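Local coordinates for FHA domain-containing protein DDL (Arabidopsis thaliana, PDB 3VPY), which probably binds phosphothreonine-containing partners such as Dicer-like 1 through the recognition cleft of its forkhead-associated domain, at residues 10-15 with 34-39; 65-70 with 81-86; 86-91 with 106-111. One frame throughout, in Å; residues are numbered along the deposited sequence.

Interaction 1: 10-15 with 34-39; sequences ARKPSE and LHRQSC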
loop_
_atom_site.group_PDB
_atom_site.type_symbol
_atom_site.label_atom_id
_atom_site.label_comp_id
_atom_site.label_asym_id
_atom_site.label_seq_id
_atom_site.Cartn_x
_atom_site.Cartn_y
_atom_site.Cartn_z
ATOM N N ALA A 10 6.922 10.826 6.263
ATOM C CA ALA A 10 6.247 9.603 6.711
ATOM C C ALA A 10 5.318 9.903 7.879
ATOM O O ALA A 10 5.713 10.592 8.831
ATOM C CB ALA A 10 7.250 8.564 7.129
ATOM N N ARG A 11 4.102 9.372 7.807
ATOM C CA ARG A 11 3.107 9.513 8.875
ATOM C C ARG A 11 2.181 8.309 8.846
ATOM O O ARG A 11 1.902 7.757 7.777
ATOM C CB ARG A 11 2.241 10.773 8.721
ATOM C CG ARG A 11 2.954 12.105 8.716
ATOM C CD ARG A 11 3.414 12.582 10.083
ATOM N NE ARG A 11 3.917 13.955 9.978
ATOM C CZ ARG A 11 5.126 14.303 9.540
ATOM N NH1 ARG A 11 6.015 13.388 9.177
ATOM N NH2 ARG A 11 5.459 15.588 9.486
ATOM N N LYS A 12 1.714 7.903 10.027
ATOM C CA LYS A 12 0.676 6.898 10.123
ATOM C C LYS A 12 -0.615 7.462 9.514
ATOM O O LYS A 12 -0.986 8.615 9.809
ATOM C CB LYS A 12 0.467 6.536 11.605
ATOM C CG LYS A 12 -0.356 5.304 11.842
ATOM C CD LYS A 12 -0.174 4.777 13.277
ATOM C CE LYS A 12 -1.505 4.228 13.834
ATOM N NZ LYS A 12 -1.441 3.207 14.972
ATOM N N PRO A 13 -1.311 6.671 8.681
ATOM C CA PRO A 13 -2.572 7.156 8.097
ATOM C C PRO A 13 -3.710 7.137 9.117
ATOM O O PRO A 13 -3.628 6.412 10.129
ATOM C CB PRO A 13 -2.870 6.126 7.001
ATOM C CG PRO A 13 -2.243 4.877 7.495
ATOM C CD PRO A 13 -1.005 5.287 8.261
ATOM N N SER A 14 -4.760 7.915 8.838
ATOM C CA SER A 14 -6.031 7.826 9.571
ATOM C C SER A 14 -7.088 6.991 8.831
ATOM O O SER A 14 -7.903 6.316 9.463
ATOM C CB SER A 14 -6.560 9.224 9.900
ATOM O OG SER A 14 -6.722 9.996 8.724
ATOM N N GLU A 15 -7.073 7.028 7.496
ATOM C CA GLU A 15 -7.919 6.146 6.697
ATOM C C GLU A 15 -7.608 4.679 6.989
ATOM O O GLU A 15 -6.444 4.305 7.107
ATOM C CB GLU A 15 -7.694 6.419 5.211
ATOM C CG GLU A 15 -8.334 7.692 4.731
ATOM C CD GLU A 15 -9.623 7.432 3.974
ATOM O OE1 GLU A 15 -10.489 6.662 4.461
ATOM O OE2 GLU A 15 -9.758 8.000 2.880
ATOM N N LEU A 34 -3.574 -2.399 7.198
ATOM C CA LEU A 34 -2.514 -1.598 6.581
ATOM C C LEU A 34 -2.545 -0.140 7.027
ATOM O O LEU A 34 -2.203 0.770 6.260
ATOM C CB LEU A 34 -2.595 -1.691 5.058
ATOM C CG LEU A 34 -1.242 -1.645 4.329
ATOM C CD1 LEU A 34 -0.415 -2.927 4.548
ATOM C CD2 LEU A 34 -1.500 -1.376 2.852
ATOM N N HIS A 35 -2.943 0.096 8.273
ATOM C CA HIS A 35 -3.117 1.477 8.720
ATOM C C HIS A 35 -2.668 1.712 10.163
ATOM O O HIS A 35 -2.966 2.759 10.743
ATOM C CB HIS A 35 -4.558 1.988 8.510
ATOM C CG HIS A 35 -5.614 1.148 9.170
ATOM N ND1 HIS A 35 -6.045 1.355 10.466
ATOM C CD2 HIS A 35 -6.354 0.119 8.691
ATOM C CE1 HIS A 35 -6.979 0.466 10.769
ATOM N NE2 HIS A 35 -7.192 -0.289 9.706
ATOM N N ARG A 36 -1.927 0.767 10.733
ATOM C CA ARG A 36 -1.411 0.954 12.094
ATOM C C ARG A 36 0.092 1.279 12.190
ATOM O O ARG A 36 0.643 1.381 13.289
ATOM C CB ARG A 36 -1.799 -0.223 12.998
ATOM C CG ARG A 36 -3.268 -0.179 13.451
ATOM C CD ARG A 36 -3.675 -1.434 14.227
ATOM N NE ARG A 36 -4.912 -1.284 15.037
ATOM C CZ ARG A 36 -6.155 -1.490 14.579
ATOM N NH1 ARG A 36 -6.354 -1.839 13.315
ATOM N NH2 ARG A 36 -7.214 -1.367 15.393
ATOM N N GLN A 37 0.759 1.426 11.048
ATOM C CA GLN A 37 2.097 1.989 11.057
ATOM C C GLN A 37 2.332 2.765 9.775
ATOM O O GLN A 37 1.535 2.689 8.853
ATOM C CB GLN A 37 3.162 0.913 11.238
ATOM C CG GLN A 37 3.092 -0.200 10.268
ATOM C CD GLN A 37 3.757 -1.492 10.785
ATOM O OE1 GLN A 37 3.327 -2.095 11.773
ATOM N NE2 GLN A 37 4.790 -1.917 10.102
ATOM N N SER A 38 3.428 3.514 9.742
ATOM C CA SER A 38 3.673 4.404 8.615
ATOM C C SER A 38 4.343 3.706 7.441
ATOM O O SER A 38 4.375 4.249 6.326
ATOM C CB SER A 38 4.494 5.624 9.069
ATOM O OG SER A 38 5.726 5.194 9.630
ATOM N N CYS A 39 4.864 2.504 7.676
ATOM C CA CYS A 39 5.504 1.731 6.618
ATOM C C CYS A 39 5.334 0.226 6.829
ATOM O O CYS A 39 5.430 -0.283 7.961
ATOM C CB CYS A 39 6.977 2.127 6.511
ATOM S SG CYS A 39 7.869 1.347 5.187
#
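The N-terminal arm of this FHA domain crosses the connection between strands 26-33 and 39-43, and Lys12, His35, Ser38 and Pro13 make most of the contact. Pro13 packs against the connection: its ring stands at about a right angle to the His35 side chain, with Pro13 CG 3.7 Å from His35 CA and Pro13 CD 3.7 Å from Gln37 O. A proline suits this buried place, being compact, apolar and without an N-H to satisfy. Beyond it, Glu15 O lies 3.3 Å from His35 CB. Lys12 has CG anti to its backbone N (chi1 -167°) and a chain bent at chi3, which lays its methylenes along the backbone of Arg36, CD reaching 3.5 Å from Arg36 O. Its NZ then makes a weak 3.2 Å hydrogen bond to Arg36 O, as a long, flexible lysine at the surface can. The connection 34-39 leads from one sheet of the beta sandwich to the other, and the arm packs against it. Ser38 is small enough for the arm to pass close, with CB 3.6 Å from Arg11 C, while its OG is hydrogen-bonded to Glu6. Gln37 bonds within its own segment: NE2 donates to Cys39 O at 2.8 Å, with that oxygen in the amide plane, and also to Asp50. Tyr67, from strand 63-73, packs its side chain on Pro13, and its OH makes a weak hydrogen bond to Leu34 O.

Interaction 2: 65-70 with 81-86; sequences IQYREM and KQVKPY
Arg68 stands over the ring of Tyr86 in a cation-pi contact, Arg68 CZ being 4.5 Å from the ring centroid and only 6° off its normal. The guanidinium is inclined at 64° to the ring, so it meets the face with NH1, 3.5 Å from Tyr86 CD1, rather than lying flat on it. CD lies over the same face in a CH-pi contact, and the bend at chi3 (67°) turns NE and the guanidinium from there over the ring. A salt bridge from NE to Glu9 helps fix the head group, and SE of selenomethionine Met70 lies over one guanidinium face. On the other side of the sheet, Tyr67 CE1 presses on Pro85 CB at 3.4 Å, and Val83, whose branched side chain suits a strand, packs against Tyr67 CB. At the outer end Lys81 NZ meets Glu69 OE2 at 2.7 Å from above the carboxylate plane, a salt bridge; water 1 donates to Glu69 OE1 and is only weakly bonded to Lys81 NZ. Paired backbone bonds at Gln66-Tyr86, Arg68-Lys84 and Met70-Gln82 set this register. The antiparallel hairpin sits mid-sheet, with strand 39-43 beside 63-73 and strand 109-110 beside 79-89.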
loop_
_atom_site.group_PDB
_atom_site.type_symbol
_atom_site.label_atom_id
_atom_site.label_comp_id
_atom_site.label_asym_id
_atom_site.label_seq_id
_atom_site.Cartn_x
_atom_site.Cartn_y
_atom_site.Cartn_z
ATOM N N ILE A 65 5.239 -0.530 1.355
ATOM C CA ILE A 65 4.167 0.464 1.220
ATOM C C ILE A 65 4.422 1.511 2.293
ATOM O O ILE A 65 4.449 1.194 3.496
ATOM C CB ILE A 65 2.749 -0.147 1.315
ATOM C CG1 ILE A 65 2.487 -0.980 0.053
ATOM C CG2 ILE A 65 1.694 0.974 1.451
ATOM C CD1 ILE A 65 1.177 -1.777 0.016
ATOM N N GLN A 66 4.671 2.739 1.823
ATOM C CA GLN A 66 5.091 3.845 2.656
ATOM C C GLN A 66 3.986 4.878 2.659
ATOM O O GLN A 66 3.580 5.329 1.577
ATOM C CB GLN A 66 6.351 4.481 2.061
ATOM C CG GLN A 66 6.792 5.730 2.812
ATOM C CD GLN A 66 7.350 5.397 4.180
ATOM O OE1 GLN A 66 8.333 4.654 4.291
ATOM N NE2 GLN A 66 6.727 5.929 5.231
ATOM N N TYR A 67 3.479 5.213 3.844
ATOM C CA TYR A 67 2.541 6.330 3.997
ATOM C C TYR A 67 3.302 7.638 4.059
ATOM O O TYR A 67 4.311 7.719 4.735
ATOM C CB TYR A 67 1.616 6.122 5.225
ATOM C CG TYR A 67 0.630 5.026 4.946
ATOM C CD1 TYR A 67 -0.506 5.276 4.188
ATOM C CD2 TYR A 67 0.864 3.720 5.372
ATOM C CE1 TYR A 67 -1.391 4.264 3.852
ATOM C CE2 TYR A 67 -0.030 2.693 5.051
ATOM C CZ TYR A 67 -1.158 2.980 4.303
ATOM O OH TYR A 67 -2.029 1.963 3.965
ATOM N N ARG A 68 2.828 8.626 3.295
ATOM C CA ARG A 68 3.444 9.947 3.160
ATOM C C ARG A 68 2.406 11.059 3.287
ATOM O O ARG A 68 1.330 11.004 2.657
ATOM C CB ARG A 68 4.146 10.057 1.793
ATOM C CG ARG A 68 5.317 9.083 1.606
ATOM C CD ARG A 68 5.737 9.035 0.139
ATOM N NE ARG A 68 6.312 10.319 -0.274
ATOM C CZ ARG A 68 6.293 10.806 -1.516
ATOM N NH1 ARG A 68 5.702 10.141 -2.497
ATOM N NH2 ARG A 68 6.827 11.994 -1.773
ATOM N N GLU A 69 2.731 12.064 4.100
ATOM C CA GLU A 69 1.881 13.242 4.235
ATOM C C GLU A 69 2.173 14.192 3.086
ATOM O O GLU A 69 3.321 14.659 2.921
ATOM C CB GLU A 69 2.130 13.923 5.587
ATOM C CG GLU A 69 1.104 14.971 5.963
ATOM C CD GLU A 69 1.404 15.589 7.327
ATOM O OE1 GLU A 69 2.418 16.305 7.455
ATOM O OE2 GLU A 69 0.623 15.347 8.266
HETATM N N MSE A 70 1.138 14.481 2.294
HETATM C CA MSE A 70 1.265 15.366 1.118
HETATM C C MSE A 70 0.205 16.449 1.169
HETATM O O MSE A 70 -0.727 16.369 1.955
HETATM C CB MSE A 70 1.033 14.556 -0.159
HETATM C CG MSE A 70 1.786 13.245 -0.228
HETATM SE SE MSE A 70 3.710 13.541 -0.375
HETATM C CE MSE A 70 3.777 14.151 -2.231
ATOM N N LYS A 81 -3.921 18.830 3.960
ATOM C CA LYS A 81 -2.951 17.756 3.785
ATOM C C LYS A 81 -3.670 16.444 3.900
ATOM O O LYS A 81 -4.785 16.378 4.404
ATOM C CB LYS A 81 -1.854 17.826 4.849
ATOM C CG LYS A 81 -2.354 17.599 6.271
ATOM C CD LYS A 81 -1.289 17.969 7.286
ATOM C CE LYS A 81 -1.746 17.621 8.689
ATOM N NZ LYS A 81 -0.602 17.399 9.607
ATOM N N GLN A 82 -3.024 15.391 3.427
ATOM C CA GLN A 82 -3.549 14.061 3.615
ATOM C C GLN A 82 -2.381 13.103 3.704
ATOM O O GLN A 82 -1.279 13.422 3.267
ATOM C CB GLN A 82 -4.433 13.687 2.434
ATOM C CG GLN A 82 -3.726 13.847 1.107
ATOM C CD GLN A 82 -4.657 13.713 -0.071
ATOM O OE1 GLN A 82 -5.651 12.991 -0.009
ATOM N NE2 GLN A 82 -4.330 14.401 -1.162
ATOM N N VAL A 83 -2.618 11.940 4.291
ATOM C CA VAL A 83 -1.607 10.896 4.325
ATOM C C VAL A 83 -2.067 9.766 3.417
ATOM O O VAL A 83 -3.140 9.170 3.646
ATOM C CB VAL A 83 -1.391 10.370 5.748
ATOM C CG1 VAL A 83 -0.433 9.175 5.750
ATOM C CG2 VAL A 83 -0.869 11.493 6.651
ATOM N N LYS A 84 -1.224 9.424 2.442
ATOM C CA LYS A 84 -1.601 8.483 1.390
ATOM C C LYS A 84 -0.571 7.392 1.210
ATOM O O LYS A 84 0.604 7.603 1.516
ATOM C CB LYS A 84 -1.773 9.224 0.060
ATOM C CG LYS A 84 -2.849 10.294 0.133
ATOM C CD LYS A 84 -3.169 10.845 -1.238
ATOM C CE LYS A 84 -2.011 11.687 -1.752
ATOM N NZ LYS A 84 -2.233 12.124 -3.161
ATOM N N PRO A 85 -1.010 6.213 0.726
ATOM C CA PRO A 85 -0.110 5.074 0.522
ATOM C C PRO A 85 0.665 5.177 -0.781
ATOM O O PRO A 85 0.082 5.524 -1.810
ATOM C CB PRO A 85 -1.061 3.874 0.450
ATOM C CG PRO A 85 -2.338 4.448 -0.123
ATOM C CD PRO A 85 -2.412 5.891 0.372
ATOM N N TYR A 86 1.968 4.871 -0.713
ATOM C CA TYR A 86 2.845 4.760 -1.900
ATOM C C TYR A 86 3.600 3.449 -1.846
ATOM O O TYR A 86 4.054 3.052 -0.774
ATOM C CB TYR A 86 3.880 5.904 -1.921
ATOM C CG TYR A 86 3.201 7.215 -2.106
ATOM C CD1 TYR A 86 3.216 7.873 -3.341
ATOM C CD2 TYR A 86 2.515 7.813 -1.036
ATOM C CE1 TYR A 86 2.528 9.098 -3.501
ATOM C CE2 TYR A 86 1.842 9.008 -1.181
ATOM C CZ TYR A 86 1.843 9.644 -2.412
ATOM O OH TYR A 86 1.161 10.822 -2.518
HETATM O O HOH W 1 2.806 17.747 9.699
#

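Interaction 3: 86-91 with 106-111; sequences YIMDLG and QRYYEL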
loop_
_atom_site.group_PDB
_atom_site.type_symbol
_atom_site.label_atom_id
_atom_site.label_comp_id
_atom_site.label_asym_id
_atom_site.label_seq_id
_atom_site.Cartn_x
_atom_site.Cartn_y
_atom_site.Cartn_z
ATOM N N TYR A 86 1.968 4.871 -0.713
ATOM C CA TYR A 86 2.845 4.760 -1.900
ATOM C C TYR A 86 3.600 3.449 -1.846
ATOM O O TYR A 86 4.054 3.052 -0.774
ATOM C CB TYR A 86 3.880 5.904 -1.921
ATOM C CG TYR A 86 3.201 7.215 -2.106
ATOM C CD1 TYR A 86 3.216 7.873 -3.341
ATOM C CD2 TYR A 86 2.515 7.813 -1.036
ATOM C CE1 TYR A 86 2.528 9.098 -3.501
ATOM C CE2 TYR A 86 1.842 9.008 -1.181
ATOM C CZ TYR A 86 1.843 9.644 -2.412
ATOM O OH TYR A 86 1.161 10.822 -2.518
ATOM N N ILE A 87 3.740 2.772 -2.971
ATOM C CA ILE A 87 4.540 1.538 -2.968
ATOM C C ILE A 87 5.915 1.840 -3.567
ATOM O O ILE A 87 6.030 2.694 -4.449
ATOM C CB ILE A 87 3.821 0.377 -3.717
ATOM C CG1 ILE A 87 4.524 -0.963 -3.491
ATOM C CG2 ILE A 87 3.692 0.683 -5.227
ATOM C CD1 ILE A 87 3.659 -2.144 -3.835
HETATM N N MSE A 88 6.947 1.139 -3.092
HETATM C CA MSE A 88 8.273 1.260 -3.679
HETATM C C MSE A 88 8.905 -0.127 -3.739
HETATM O O MSE A 88 8.980 -0.828 -2.719
HETATM C CB MSE A 88 9.162 2.220 -2.869
HETATM C CG MSE A 88 10.534 2.339 -3.469
HETATM SE SE MSE A 88 11.693 3.633 -2.563
HETATM C CE MSE A 88 11.089 5.296 -3.309
ATOM N N ASP A 89 9.321 -0.523 -4.939
ATOM C CA ASP A 89 10.047 -1.770 -5.101
ATOM C C ASP A 89 11.514 -1.547 -4.734
ATOM O O ASP A 89 12.115 -0.532 -5.101
ATOM C CB ASP A 89 9.919 -2.301 -6.514
ATOM C CG ASP A 89 10.743 -3.538 -6.732
ATOM O OD1 ASP A 89 10.190 -4.643 -6.583
ATOM O OD2 ASP A 89 11.943 -3.424 -7.011
ATOM N N LEU A 90 12.104 -2.517 -4.039
ATOM C CA LEU A 90 13.444 -2.315 -3.493
ATOM C C LEU A 90 14.516 -2.934 -4.377
ATOM O O LEU A 90 15.552 -3.407 -3.875
ATOM C CB LEU A 90 13.538 -2.847 -2.049
ATOM C CG LEU A 90 12.485 -2.266 -1.094
ATOM C CD1 LEU A 90 12.521 -2.941 0.266
ATOM C CD2 LEU A 90 12.713 -0.781 -0.913
ATOM N N GLY A 91 14.282 -2.913 -5.684
ATOM C CA GLY A 91 15.208 -3.524 -6.644
ATOM C C GLY A 91 15.165 -5.040 -6.702
ATOM O O GLY A 91 16.212 -5.712 -6.825
ATOM N N GLN A 106 12.859 1.691 -6.706
ATOM C CA GLN A 106 13.362 2.847 -5.938
ATOM C C GLN A 106 12.659 4.156 -6.266
ATOM O O GLN A 106 13.245 5.242 -6.150
ATOM C CB GLN A 106 14.892 2.994 -6.060
ATOM C CG GLN A 106 15.665 1.694 -5.763
ATOM C CD GLN A 106 15.726 1.319 -4.290
ATOM O OE1 GLN A 106 15.401 2.114 -3.403
ATOM N NE2 GLN A 106 16.162 0.091 -4.023
ATOM N N ARG A 107 11.380 4.038 -6.627
ATOM C CA ARG A 107 10.551 5.191 -6.937
ATOM C C ARG A 107 9.186 4.998 -6.275
ATOM O O ARG A 107 8.631 3.913 -6.324
ATOM C CB ARG A 107 10.432 5.326 -8.457
ATOM C CG ARG A 107 9.484 6.428 -8.923
ATOM C CD ARG A 107 9.418 6.465 -10.443
ATOM N NE ARG A 107 10.716 6.726 -11.073
ATOM C CZ ARG A 107 10.953 6.608 -12.383
ATOM N NH1 ARG A 107 9.977 6.238 -13.214
ATOM N NH2 ARG A 107 12.167 6.863 -12.872
ATOM N N TYR A 108 8.649 6.043 -5.640
ATOM C CA TYR A 108 7.327 5.907 -5.010
ATOM C C TYR A 108 6.232 6.004 -6.058
ATOM O O TYR A 108 6.230 6.954 -6.882
ATOM C CB TYR A 108 7.078 7.028 -3.997
ATOM C CG TYR A 108 7.863 6.906 -2.714
ATOM C CD1 TYR A 108 7.735 5.779 -1.896
ATOM C CD2 TYR A 108 8.715 7.937 -2.302
ATOM C CE1 TYR A 108 8.457 5.650 -0.717
ATOM C CE2 TYR A 108 9.454 7.810 -1.113
ATOM C CZ TYR A 108 9.324 6.677 -0.339
ATOM O OH TYR A 108 10.043 6.561 0.823
ATOM N N TYR A 109 5.282 5.066 -5.997
ATOM C CA TYR A 109 4.075 5.085 -6.830
ATOM C C TYR A 109 2.834 5.168 -5.956
ATOM O O TYR A 109 2.631 4.321 -5.081
ATOM C CB TYR A 109 3.981 3.801 -7.681
ATOM C CG TYR A 109 4.965 3.730 -8.800
ATOM C CD1 TYR A 109 4.588 4.043 -10.097
ATOM C CD2 TYR A 109 6.296 3.339 -8.573
ATOM C CE1 TYR A 109 5.499 3.968 -11.142
ATOM C CE2 TYR A 109 7.208 3.264 -9.613
ATOM C CZ TYR A 109 6.807 3.573 -10.890
ATOM O OH TYR A 109 7.704 3.500 -11.942
ATOM N N GLU A 110 2.018 6.203 -6.167
ATOM C CA GLU A 110 0.793 6.351 -5.354
ATOM C C GLU A 110 -0.148 5.155 -5.575
ATOM O O GLU A 110 -0.327 4.707 -6.718
ATOM C CB GLU A 110 0.066 7.651 -5.689
ATOM C CG GLU A 110 -1.077 7.961 -4.718
ATOM C CD GLU A 110 -1.750 9.311 -5.000
ATOM O OE1 GLU A 110 -1.308 10.029 -5.920
ATOM O OE2 GLU A 110 -2.743 9.634 -4.322
ATOM N N LEU A 111 -0.725 4.654 -4.486
ATOM C CA LEU A 111 -1.702 3.557 -4.551
ATOM C C LEU A 111 -3.126 4.055 -4.318
ATOM O O LEU A 111 -3.347 5.029 -3.586
ATOM C CB LEU A 111 -1.356 2.490 -3.517
ATOM C CG LEU A 111 -0.074 1.678 -3.713
ATOM C CD1 LEU A 111 0.112 0.685 -2.579
ATOM C CD2 LEU A 111 -0.075 0.962 -5.057
HETATM O O HOH W 2 9.420 1.468 -6.966
#
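Selenomethionine Met88 runs fully extended through chi1 (180°) and chi2, then bends at chi3 (-80°), which swings its methyl group onto the ring of Tyr108. Met88 CE sits 3.4 Å from the ring centroid and 2° off the normal, a centred CH-pi contact, while SE lies farther out above the same face in a Met-aromatic contact. A long, unbranched, polarisable side chain suits this reach across to an aromatic face. Tyr108 also packs its CD1 3.9 Å from Tyr86 CB. Next along, the Tyr86 ring rests its CE1 3.6 Å from Glu110 CB; Glu110 is extended, and its carboxylate forms a salt bridge with Lys84. On the opposite face Ile87 CG2 meets Leu111 CD2 at 3.8 Å, two branched aliphatics facing the interior of the sandwich. The backbones pair through Ile87 N to Tyr109 O (2.8 Å) and its reciprocal bond; beyond this pair water 2 bridges Asp89 N and Arg107 O, and a direct bond returns with Gln106 N to Asp89 O at 2.8 Å. Asp89 ends strand 79-89 at the start of an Asp-Leu-Gly-Ser sequence, its OD1 hydrogen-bonded to Ser92 and Thr96, an arrangement that probably shapes the following loop, which in FHA domains helps form the phosphothreonine cleft. Strand 109-110 is an outermost strand of its sheet, beside 79-89, while Ile87 and Leu111 pack on strands 96-98 and 116-119 of the facing sheet.

How the interactions relate
From the N terminus, interaction 1 comes first, closing an 18-residue excursion that holds strands 18-23 and 26-33 and bringing the N-terminal arm against the passage between the sheets. Interaction 2 then closes the hairpin of strands 63-73 and 79-89, and interaction 3 a 14-residue segment containing strands 96-98 and 101-102 of the other sheet. The three lie in series, neither nested nor crossed, with Tyr86 shared by interactions 2 and 3. Probable backbone hydrogen bonds tie neighbouring contacts together: Ser38 O to Tyr67 N joins interactions 1 and 2, and Pro85 O to Leu111 N joins 2 and 3. Interactions 1 and 3 do not touch.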